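Local coordinates for adenylosuccinate lyase (Francisella tularensis subsp. tularensis, PDB 5HW2), which probably cleaves adenylosuccinate to AMP and fumarate, and the related succinyl-carboxamide ribotide (SAICAR) to AICAR and fumarate, in purine nucleotide biosynthesis, at residues T177-G182 and Q212-D217; Q172-T177 and G203-E208; Y20-E25 and S103-D108. One frame throughout, in Å; residues are numbered along the deposited sequence.

How the contacts relate
Contacts 1, 2 and 3 lie on one side of the chain's centre, within the fumarase/aspartase-type lyase fold. Contact 3 comes first along the chain, joining helix 16-33 to the long helix 94-130. Contacts 2 and 1 follow with alternating segments: 172-177 pairs with 203-208 and 177-182 with 212-217, the partners coming before and after helix 192-202 along the chain. They share Thr177, and their centres are 11 Å apart; that of contact 3 is about 14 Å from each. Val178 N and O probably bond Pro205 O and Glu207 N, and Ser103 OG probably bonds Thr177 O, tying the Thr177 loop to helix 94-130. Contact 1 holds the potassium ion and succinate-binding Gln212; contacts 2 and 3 join surrounding loops and helices.

Contact 1 (T177-G182 and Q212-D217); sequences TVQFSG and QVIPRD. With K (potassium ion), chain M.
A potassium site is built where the loops before and after helix 192-202 meet in the fumarase/aspartase-type lyase fold. Gln179 and Gln212 meet beside the ion: Gln179 OE1 binds the potassium at 3.0 Å, while Gln179 NE2 donates a 2.9 Å hydrogen bond to Gln212 O, N-H...O angle 163°. Gln212 O is itself a ligand of the ion, so one carbonyl serves both the amide and the metal. The acceptor lies close to the amide plane of Gln179, but the donor stands 37° out of the carbonyl plane of Gln212. Pinned through both its oxygen and its nitrogen, the Gln179 amide has its flip fixed. Ser181 OG and Gly182 O are further ligands, and Thr211 O and Asp96 OD1 from outside the segments complete the six. The carboxylate of Asp96 probably offsets part of the ion's charge.

Gln212 CB points away from 177-182, yet the amide turns so that NE2 bonds Ala183 O, just beyond that segment. Its OE1 bonds Ser140 OG of the second subunit; Gln212 and Ser140 both bind succinate, so the metal holds the backbone of a residue in a site shared between chains.

Farther from the ion the contact is mostly aliphatic. Gln179 and Ile214 run antiparallel alongside each other, Gln179 CG meeting Ile214 CG1 at 3.6 Å. With CG1 anti to its own carbonyl carbon (chi1 -80°) and the chain then extended, Ile214 reaches Thr177, whose OG1, already hydrogen-bonded to Glu207, lies 3.4 Å from Ile214 CD1.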
loop_
_atom_site.group_PDB
_atom_site.type_symbol
_atom_site.label_atom_id
_atom_site.label_comp_id
_atom_site.label_asym_id
_atom_site.label_seq_id
_atom_site.Cartn_x
_atom_site.Cartn_y
_atom_site.Cartn_z
ATOM N N THR C 177 -18.517 19.157 -1.667
ATOM C CA THR C 177 -18.917 20.478 -1.205
ATOM C C THR C 177 -18.275 21.533 -2.095
ATOM O O THR C 177 -17.550 21.224 -3.045
ATOM C CB THR C 177 -18.516 20.708 0.259
ATOM O OG1 THR C 177 -17.127 20.395 0.428
ATOM C CG2 THR C 177 -19.356 19.847 1.194
ATOM N N VAL C 178 -18.563 22.795 -1.781
ATOM C CA VAL C 178 -17.872 23.946 -2.350
ATOM C C VAL C 178 -17.569 24.907 -1.209
ATOM O O VAL C 178 -18.104 24.783 -0.105
ATOM C CB VAL C 178 -18.693 24.649 -3.451
ATOM C CG1 VAL C 178 -18.772 23.777 -4.698
ATOM C CG2 VAL C 178 -20.082 24.985 -2.939
ATOM N N GLN C 179 -16.697 25.874 -1.479
ATOM C CA GLN C 179 -16.293 26.804 -0.436
ATOM C C GLN C 179 -15.953 28.157 -1.040
ATOM O O GLN C 179 -15.498 28.253 -2.183
ATOM C CB GLN C 179 -15.091 26.279 0.356
ATOM C CG GLN C 179 -13.819 26.171 -0.463
ATOM C CD GLN C 179 -12.573 26.441 0.353
ATOM O OE1 GLN C 179 -12.648 26.912 1.487
ATOM N NE2 GLN C 179 -11.413 26.148 -0.226
ATOM N N PHE C 180 -16.193 29.208 -0.246
ATOM C CA PHE C 180 -15.739 30.577 -0.500
ATOM C C PHE C 180 -15.488 31.190 0.881
ATOM O O PHE C 180 -16.306 31.936 1.426
ATOM C CB PHE C 180 -16.745 31.401 -1.303
ATOM C CG PHE C 180 -17.180 30.754 -2.588
ATOM C CD1 PHE C 180 -16.370 30.798 -3.714
ATOM C CD2 PHE C 180 -18.408 30.118 -2.677
ATOM C CE1 PHE C 180 -16.774 30.206 -4.899
ATOM C CE2 PHE C 180 -18.818 29.527 -3.858
ATOM C CZ PHE C 180 -17.999 29.571 -4.971
ATOM N N SER C 181 -14.335 30.857 1.463
ATOM C CA SER C 181 -14.052 31.197 2.850
ATOM C C SER C 181 -12.859 32.122 3.041
ATOM O O SER C 181 -12.542 32.464 4.187
ATOM C CB SER C 181 -13.837 29.918 3.672
ATOM O OG SER C 181 -12.625 29.278 3.320
ATOM N N GLY C 182 -12.196 32.547 1.975
ATOM C CA GLY C 182 -11.068 33.448 2.115
ATOM C C GLY C 182 -9.758 32.705 2.290
ATOM O O GLY C 182 -9.646 31.507 2.021
ATOM N N GLN C 212 -7.937 26.926 4.179
ATOM C CA GLN C 212 -7.731 27.428 2.826
ATOM C C GLN C 212 -8.351 26.490 1.799
ATOM O O GLN C 212 -8.859 26.948 0.769
ATOM C CB GLN C 212 -6.238 27.640 2.540
ATOM C CG GLN C 212 -5.971 28.325 1.189
ATOM C CD GLN C 212 -4.699 29.165 1.166
ATOM O OE1 GLN C 212 -3.665 28.747 0.642
ATOM N NE2 GLN C 212 -4.773 30.355 1.741
ATOM N N VAL C 213 -8.354 25.187 2.075
ATOM C CA VAL C 213 -8.861 24.186 1.149
ATOM C C VAL C 213 -10.007 23.422 1.808
ATOM O O VAL C 213 -10.228 23.497 3.017
ATOM C CB VAL C 213 -7.760 23.212 0.687
ATOM C CG1 VAL C 213 -6.643 23.966 -0.008
ATOM C CG2 VAL C 213 -7.225 22.426 1.869
ATOM N N ILE C 214 -10.736 22.679 0.982
ATOM C CA ILE C 214 -11.793 21.780 1.434
ATOM C C ILE C 214 -11.135 20.533 2.015
ATOM O O ILE C 214 -10.097 20.094 1.498
ATOM C CB ILE C 214 -12.753 21.444 0.277
ATOM C CG1 ILE C 214 -13.747 22.588 0.063
ATOM C CG2 ILE C 214 -13.476 20.121 0.503
ATOM C CD1 ILE C 214 -14.737 22.333 -1.052
ATOM N N PRO C 215 -11.665 19.955 3.093
ATOM C CA PRO C 215 -11.080 18.729 3.656
ATOM C C PRO C 215 -10.928 17.633 2.609
ATOM O O PRO C 215 -11.843 17.366 1.825
ATOM C CB PRO C 215 -12.084 18.330 4.744
ATOM C CG PRO C 215 -12.643 19.565 5.229
ATOM C CD PRO C 215 -12.706 20.456 4.133
ATOM N N ARG C 216 -9.752 16.995 2.587
ATOM C CA ARG C 216 -9.448 15.955 1.607
ATOM C C ARG C 216 -10.100 14.618 1.924
ATOM O O ARG C 216 -10.045 13.712 1.086
ATOM C CB ARG C 216 -7.929 15.761 1.478
ATOM C CG ARG C 216 -7.288 16.524 0.303
ATOM C CD ARG C 216 -7.907 17.925 0.177
ATOM N NE ARG C 216 -7.283 18.814 -0.798
ATOM C CZ ARG C 216 -7.890 19.892 -1.304
ATOM N NH1 ARG C 216 -7.268 20.673 -2.178
ATOM N NH2 ARG C 216 -9.125 20.199 -0.924
ATOM N N ASP C 217 -10.716 14.467 3.099
ATOM C CA ASP C 217 -11.322 13.187 3.439
ATOM C C ASP C 217 -12.517 12.865 2.553
ATOM O O ASP C 217 -12.912 11.697 2.464
ATOM C CB ASP C 217 -11.734 13.172 4.913
ATOM C CG ASP C 217 -12.769 14.227 5.240
ATOM O OD1 ASP C 217 -13.974 13.954 5.063
ATOM O OD2 ASP C 217 -12.378 15.326 5.682
HETATM K K K M . -10.453 28.921 1.728
#

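Contact 2 (Q172-T177 and G203-E208); sequences QKDGLT and GLPVEE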
loop_
_atom_site.group_PDB
_atom_site.type_symbol
_atom_site.label_atom_id
_atom_site.label_comp_id
_atom_site.label_asym_id
_atom_site.label_seq_id
_atom_site.Cartn_x
_atom_site.Cartn_y
_atom_site.Cartn_z
ATOM N N GLN C 172 -23.099 10.402 -3.875
ATOM C CA GLN C 172 -23.620 11.357 -4.849
ATOM C C GLN C 172 -24.577 12.348 -4.199
ATOM O O GLN C 172 -24.558 13.540 -4.527
ATOM C CB GLN C 172 -24.311 10.614 -5.992
ATOM C CG GLN C 172 -24.818 11.518 -7.098
ATOM C CD GLN C 172 -25.633 10.770 -8.133
ATOM O OE1 GLN C 172 -26.369 9.839 -7.806
ATOM N NE2 GLN C 172 -25.501 11.170 -9.393
ATOM N N LYS C 173 -25.425 11.876 -3.282
ATOM C CA LYS C 173 -26.344 12.775 -2.590
ATOM C C LYS C 173 -25.582 13.838 -1.809
ATOM O O LYS C 173 -25.883 15.034 -1.910
ATOM C CB LYS C 173 -27.262 11.973 -1.668
ATOM C CG LYS C 173 -28.066 10.906 -2.393
ATOM C CD LYS C 173 -28.951 10.125 -1.438
ATOM C CE LYS C 173 -29.657 8.986 -2.156
ATOM N NZ LYS C 173 -28.690 8.031 -2.768
ATOM N N ASP C 174 -24.589 13.422 -1.027
ATOM C CA ASP C 174 -23.661 14.372 -0.417
ATOM C C ASP C 174 -22.344 13.660 -0.149
ATOM O O ASP C 174 -22.265 12.798 0.732
ATOM C CB ASP C 174 -24.224 14.975 0.867
ATOM C CG ASP C 174 -23.324 15.996 1.466
ATOM O OD1 ASP C 174 -22.885 15.817 2.550
ATOM O OD2 ASP C 174 -23.034 16.975 0.841
ATOM N N GLY C 175 -21.326 14.038 -0.910
ATOM C CA GLY C 175 -19.965 13.621 -0.658
ATOM C C GLY C 175 -19.024 14.741 -1.037
ATOM O O GLY C 175 -17.853 14.750 -0.646
ATOM N N LEU C 176 -19.545 15.704 -1.796
ATOM C CA LEU C 176 -18.783 16.839 -2.289
ATOM C C LEU C 176 -19.368 18.137 -1.755
ATOM O O LEU C 176 -20.559 18.219 -1.438
ATOM C CB LEU C 176 -18.772 16.883 -3.820
ATOM C CG LEU C 176 -18.169 15.680 -4.541
ATOM C CD1 LEU C 176 -18.061 15.964 -6.029
ATOM C CD2 LEU C 176 -16.813 15.328 -3.952
ATOM N N THR C 177 -18.517 19.157 -1.667
ATOM C CA THR C 177 -18.917 20.478 -1.205
ATOM C C THR C 177 -18.275 21.533 -2.095
ATOM O O THR C 177 -17.550 21.224 -3.045
ATOM C CB THR C 177 -18.516 20.708 0.259
ATOM O OG1 THR C 177 -17.127 20.395 0.428
ATOM C CG2 THR C 177 -19.356 19.847 1.194
ATOM N N GLY C 203 -24.840 24.498 -7.115
ATOM C CA GLY C 203 -25.683 23.378 -6.767
ATOM C C GLY C 203 -25.084 22.389 -5.792
ATOM O O GLY C 203 -25.584 21.263 -5.704
ATOM N N LEU C 204 -24.037 22.769 -5.064
ATOM C CA LEU C 204 -23.392 21.892 -4.104
ATOM C C LEU C 204 -23.433 22.510 -2.713
ATOM O O LEU C 204 -23.452 23.737 -2.575
ATOM C CB LEU C 204 -21.937 21.616 -4.502
ATOM C CG LEU C 204 -21.762 20.832 -5.803
ATOM C CD1 LEU C 204 -20.291 20.664 -6.132
ATOM C CD2 LEU C 204 -22.454 19.481 -5.709
ATOM N N PRO C 205 -23.454 21.690 -1.665
ATOM C CA PRO C 205 -23.514 22.237 -0.306
ATOM C C PRO C 205 -22.213 22.919 0.085
ATOM O O PRO C 205 -21.142 22.659 -0.466
ATOM C CB PRO C 205 -23.773 21.001 0.561
ATOM C CG PRO C 205 -23.205 19.878 -0.231
ATOM C CD PRO C 205 -23.472 20.218 -1.667
ATOM N N VAL C 206 -22.327 23.808 1.062
ATOM C CA VAL C 206 -21.182 24.562 1.555
ATOM C C VAL C 206 -20.375 23.689 2.502
ATOM O O VAL C 206 -20.933 22.943 3.317
ATOM C CB VAL C 206 -21.649 25.855 2.247
ATOM C CG1 VAL C 206 -20.465 26.615 2.828
ATOM C CG2 VAL C 206 -22.419 26.726 1.275
ATOM N N GLU C 207 -19.051 23.769 2.390
ATOM C CA GLU C 207 -18.186 23.088 3.340
ATOM C C GLU C 207 -18.421 23.642 4.739
ATOM O O GLU C 207 -18.376 24.857 4.957
ATOM C CB GLU C 207 -16.724 23.253 2.936
ATOM C CG GLU C 207 -15.777 22.359 3.706
ATOM C CD GLU C 207 -16.199 20.906 3.668
ATOM O OE1 GLU C 207 -16.638 20.385 4.714
ATOM O OE2 GLU C 207 -16.099 20.287 2.588
ATOM N N GLU C 208 -18.683 22.741 5.688
ATOM C CA GLU C 208 -19.063 23.164 7.033
ATOM C C GLU C 208 -17.913 23.880 7.730
ATOM O O GLU C 208 -18.092 24.970 8.284
ATOM C CB GLU C 208 -19.534 21.958 7.844
ATOM C CG GLU C 208 -20.365 20.976 7.038
ATOM C CD GLU C 208 -21.538 20.413 7.823
ATOM O OE1 GLU C 208 -22.691 20.767 7.504
ATOM O OE2 GLU C 208 -21.312 19.624 8.767
#
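Thr177 and Glu207 make the tight, buried end of this contact. Thr177 OG1 donates to Glu207 OE2 over a modelled 2.4 Å, shorter than an ordinary hydrogen bond, so the exact length is doubtful. The glutamate reaches the hydroxyl by a bend: CG is anti to the backbone N, and chi2 (52°) then folds the carboxylate back towards Thr177. Glu207 OE2 is also in a salt bridge with Arg218 NE, so a cation and a hydroxyl share one oxygen, which probably favours the charged carboxylate. Beside it the backbones draw close, Thr177 CA standing 3.2 Å from Pro205 O. Leu204 reaches Thr177 more distantly, CD1 to Thr177 O at 4.2 Å, and also packs on Ser103 and Leu104 of helix 94-130.

The two segments are the stretches leaving helices 151-173 and 192-202, which run on as loops against each other in the helical lyase fold. Helical backbone angles end at Asp174 in the one and at Gly203, with positive phi, in the other.

The Pro205 ring lies between buried Leu176, whose O approaches Pro205 CG at 3.3 Å, and exposed Asp174. Towards solvent the contact thins to that aspartate, which sets OD2 3.1 Å from Pro205 CG. Val206 CB points away from 172-177, and its side chain packs on helix 192-202 and on Arg428 of the second subunit.

Contact 3 (Y20-E25 and S103-D108); sequences YAKMLE and SLQIRD
Lys22 and Leu104 bring helices 16-33 and 94-130 together by van der Waals packing. Across the interface the lysine is used first for its methylenes: its CD sits 4.1 Å from Leu104 CB, and its CG rests against Gln105 CG at 4.2 Å. The chain of Lys22 leaves with CG anti to the carbonyl carbon (chi1 -65°) and bends at each later torsion, which curls it over Leu104 instead of letting it run straight out. Glu25 extends across the leucine from the neighbouring turn and brings a polar oxygen into the packing, its OE1 touching Leu104 CD1 at 3.5 Å. Leu104 CD2, the other branch, covers one face of the Arg107 guanidinium, offset toward its rim.

The charged pair between the helices is longer than the one within helix 94-130. Lys22 NZ and Asp108 OD2 come from opposite directions but stop 4.1 Å apart, beyond a salt bridge; the ammonium group instead bonds Asn18 OD1, one turn earlier on its own helix. Asp108 is engaged by Arg107: NH2 makes a 2.6 Å salt bridge to OD1, met on the syn side but 34° out of the carboxylate plane, and NE adds a weak bond to the same oxygen. Arg107 probably neutralises Asp108 in part.

The short helical segments cross at 122° with axes 10.0 Å apart. Glu25 and Leu104 both touch Leu202 of helix 192-202, Met23 packs on Ile97, Ile98 and Ala101 earlier in helix 94-130, and Ile106 packs against helix 217-244.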
loop_
_atom_site.group_PDB
_atom_site.type_symbol
_atom_site.label_atom_id
_atom_site.label_comp_id
_atom_site.label_asym_id
_atom_site.label_seq_id
_atom_site.Cartn_x
_atom_site.Cartn_y
_atom_site.Cartn_z
ATOM N N TYR C 20 -10.251 24.642 -16.746
ATOM C CA TYR C 20 -10.443 26.086 -16.677
ATOM C C TYR C 20 -11.898 26.468 -16.899
ATOM O O TYR C 20 -12.374 27.448 -16.313
ATOM C CB TYR C 20 -9.547 26.779 -17.703
ATOM C CG TYR C 20 -8.068 26.549 -17.484
ATOM C CD1 TYR C 20 -7.533 26.505 -16.203
ATOM C CD2 TYR C 20 -7.207 26.370 -18.558
ATOM C CE1 TYR C 20 -6.183 26.295 -15.999
ATOM C CE2 TYR C 20 -5.855 26.158 -18.363
ATOM C CZ TYR C 20 -5.349 26.122 -17.083
ATOM O OH TYR C 20 -4.003 25.912 -16.886
ATOM N N ALA C 21 -12.615 25.714 -17.735
ATOM C CA ALA C 21 -14.024 26.007 -17.978
ATOM C C ALA C 21 -14.850 25.889 -16.705
ATOM O O ALA C 21 -15.806 26.650 -16.512
ATOM C CB ALA C 21 -14.577 25.078 -19.057
ATOM N N LYS C 22 -14.500 24.950 -15.826
ATOM C CA LYS C 22 -15.218 24.824 -14.565
ATOM C C LYS C 22 -14.767 25.878 -13.562
ATOM O O LYS C 22 -15.588 26.401 -12.800
ATOM C CB LYS C 22 -15.035 23.418 -13.993
ATOM C CG LYS C 22 -15.659 22.312 -14.839
ATOM C CD LYS C 22 -17.178 22.444 -14.920
ATOM C CE LYS C 22 -17.662 22.626 -16.357
ATOM N NZ LYS C 22 -17.215 21.515 -17.245
ATOM N N MET C 23 -13.471 26.204 -13.548
ATOM C CA MET C 23 -12.995 27.295 -12.705
ATOM C C MET C 23 -13.660 28.612 -13.077
ATOM O O MET C 23 -13.924 29.446 -12.203
ATOM C CB MET C 23 -11.474 27.424 -12.812
ATOM C CG MET C 23 -10.697 26.310 -12.133
ATOM S SD MET C 23 -8.913 26.512 -12.321
ATOM C CE MET C 23 -8.307 25.149 -11.327
ATOM N N LEU C 24 -13.938 28.815 -14.366
ATOM C CA LEU C 24 -14.636 30.021 -14.797
ATOM C C LEU C 24 -16.037 30.083 -14.202
ATOM O O LEU C 24 -16.455 31.121 -13.677
ATOM C CB LEU C 24 -14.697 30.068 -16.322
ATOM C CG LEU C 24 -15.514 31.208 -16.924
ATOM C CD1 LEU C 24 -14.857 32.547 -16.633
ATOM C CD2 LEU C 24 -15.677 30.993 -18.415
ATOM N N GLU C 25 -16.777 28.974 -14.280
ATOM C CA GLU C 25 -18.121 28.933 -13.713
ATOM C C GLU C 25 -18.103 29.253 -12.224
ATOM O O GLU C 25 -18.989 29.953 -11.719
ATOM C CB GLU C 25 -18.747 27.560 -13.958
ATOM C CG GLU C 25 -20.099 27.366 -13.297
ATOM C CD GLU C 25 -20.611 25.948 -13.434
ATOM O OE1 GLU C 25 -19.882 25.103 -13.995
ATOM O OE2 GLU C 25 -21.743 25.679 -12.980
ATOM N N SER C 103 -14.835 19.808 -7.534
ATOM C CA SER C 103 -16.055 19.074 -7.225
ATOM C C SER C 103 -16.923 18.903 -8.466
ATOM O O SER C 103 -17.455 17.814 -8.716
ATOM C CB SER C 103 -16.828 19.790 -6.117
ATOM O OG SER C 103 -16.044 19.914 -4.942
ATOM N N LEU C 104 -17.069 19.965 -9.261
ATOM C CA LEU C 104 -17.844 19.867 -10.493
ATOM C C LEU C 104 -17.207 18.895 -11.474
ATOM O O LEU C 104 -17.914 18.237 -12.247
ATOM C CB LEU C 104 -17.990 21.247 -11.133
ATOM C CG LEU C 104 -18.651 22.310 -10.310
ATOM C CD1 LEU C 104 -18.727 23.547 -11.026
ATOM C CD2 LEU C 104 -19.991 21.920 -9.864
ATOM N N GLN C 105 -15.875 18.795 -11.464
ATOM C CA GLN C 105 -15.198 17.799 -12.285
ATOM C C GLN C 105 -15.475 16.395 -11.767
ATOM O O GLN C 105 -15.845 15.498 -12.535
ATOM C CB GLN C 105 -13.695 18.069 -12.305
ATOM C CG GLN C 105 -13.303 19.462 -12.752
ATOM C CD GLN C 105 -11.801 19.669 -12.717
ATOM O OE1 GLN C 105 -11.272 20.309 -11.808
ATOM N NE2 GLN C 105 -11.105 19.124 -13.706
ATOM N N ILE C 106 -15.290 16.187 -10.462
ATOM C CA ILE C 106 -15.543 14.881 -9.861
ATOM C C ILE C 106 -16.989 14.462 -10.097
ATOM O O ILE C 106 -17.268 13.328 -10.506
ATOM C CB ILE C 106 -15.202 14.912 -8.361
ATOM C CG1 ILE C 106 -13.695 15.089 -8.166
ATOM C CG2 ILE C 106 -15.702 13.655 -7.676
ATOM C CD1 ILE C 106 -13.273 15.196 -6.723
ATOM N N ARG C 107 -17.928 15.379 -9.849
ATOM C CA ARG C 107 -19.342 15.077 -10.054
ATOM C C ARG C 107 -19.618 14.655 -11.491
ATOM O O ARG C 107 -20.351 13.689 -11.731
ATOM C CB ARG C 107 -20.193 16.289 -9.683
ATOM C CG ARG C 107 -21.672 16.114 -9.972
ATOM C CD ARG C 107 -22.292 17.423 -10.422
ATOM N NE ARG C 107 -21.675 17.914 -11.651
ATOM C CZ ARG C 107 -21.912 19.109 -12.180
ATOM N NH1 ARG C 107 -22.753 19.944 -11.587
ATOM N NH2 ARG C 107 -21.304 19.470 -13.301
ATOM N N ASP C 108 -19.039 15.369 -12.463
ATOM C CA ASP C 108 -19.211 14.987 -13.860
ATOM C C ASP C 108 -18.588 13.629 -14.146
ATOM O O ASP C 108 -19.061 12.901 -15.026
ATOM C CB ASP C 108 -18.609 16.048 -14.782
ATOM C CG ASP C 108 -19.454 17.305 -14.853
ATOM O OD1 ASP C 108 -20.643 17.247 -14.477
ATOM O OD2 ASP C 108 -18.930 18.350 -15.295
#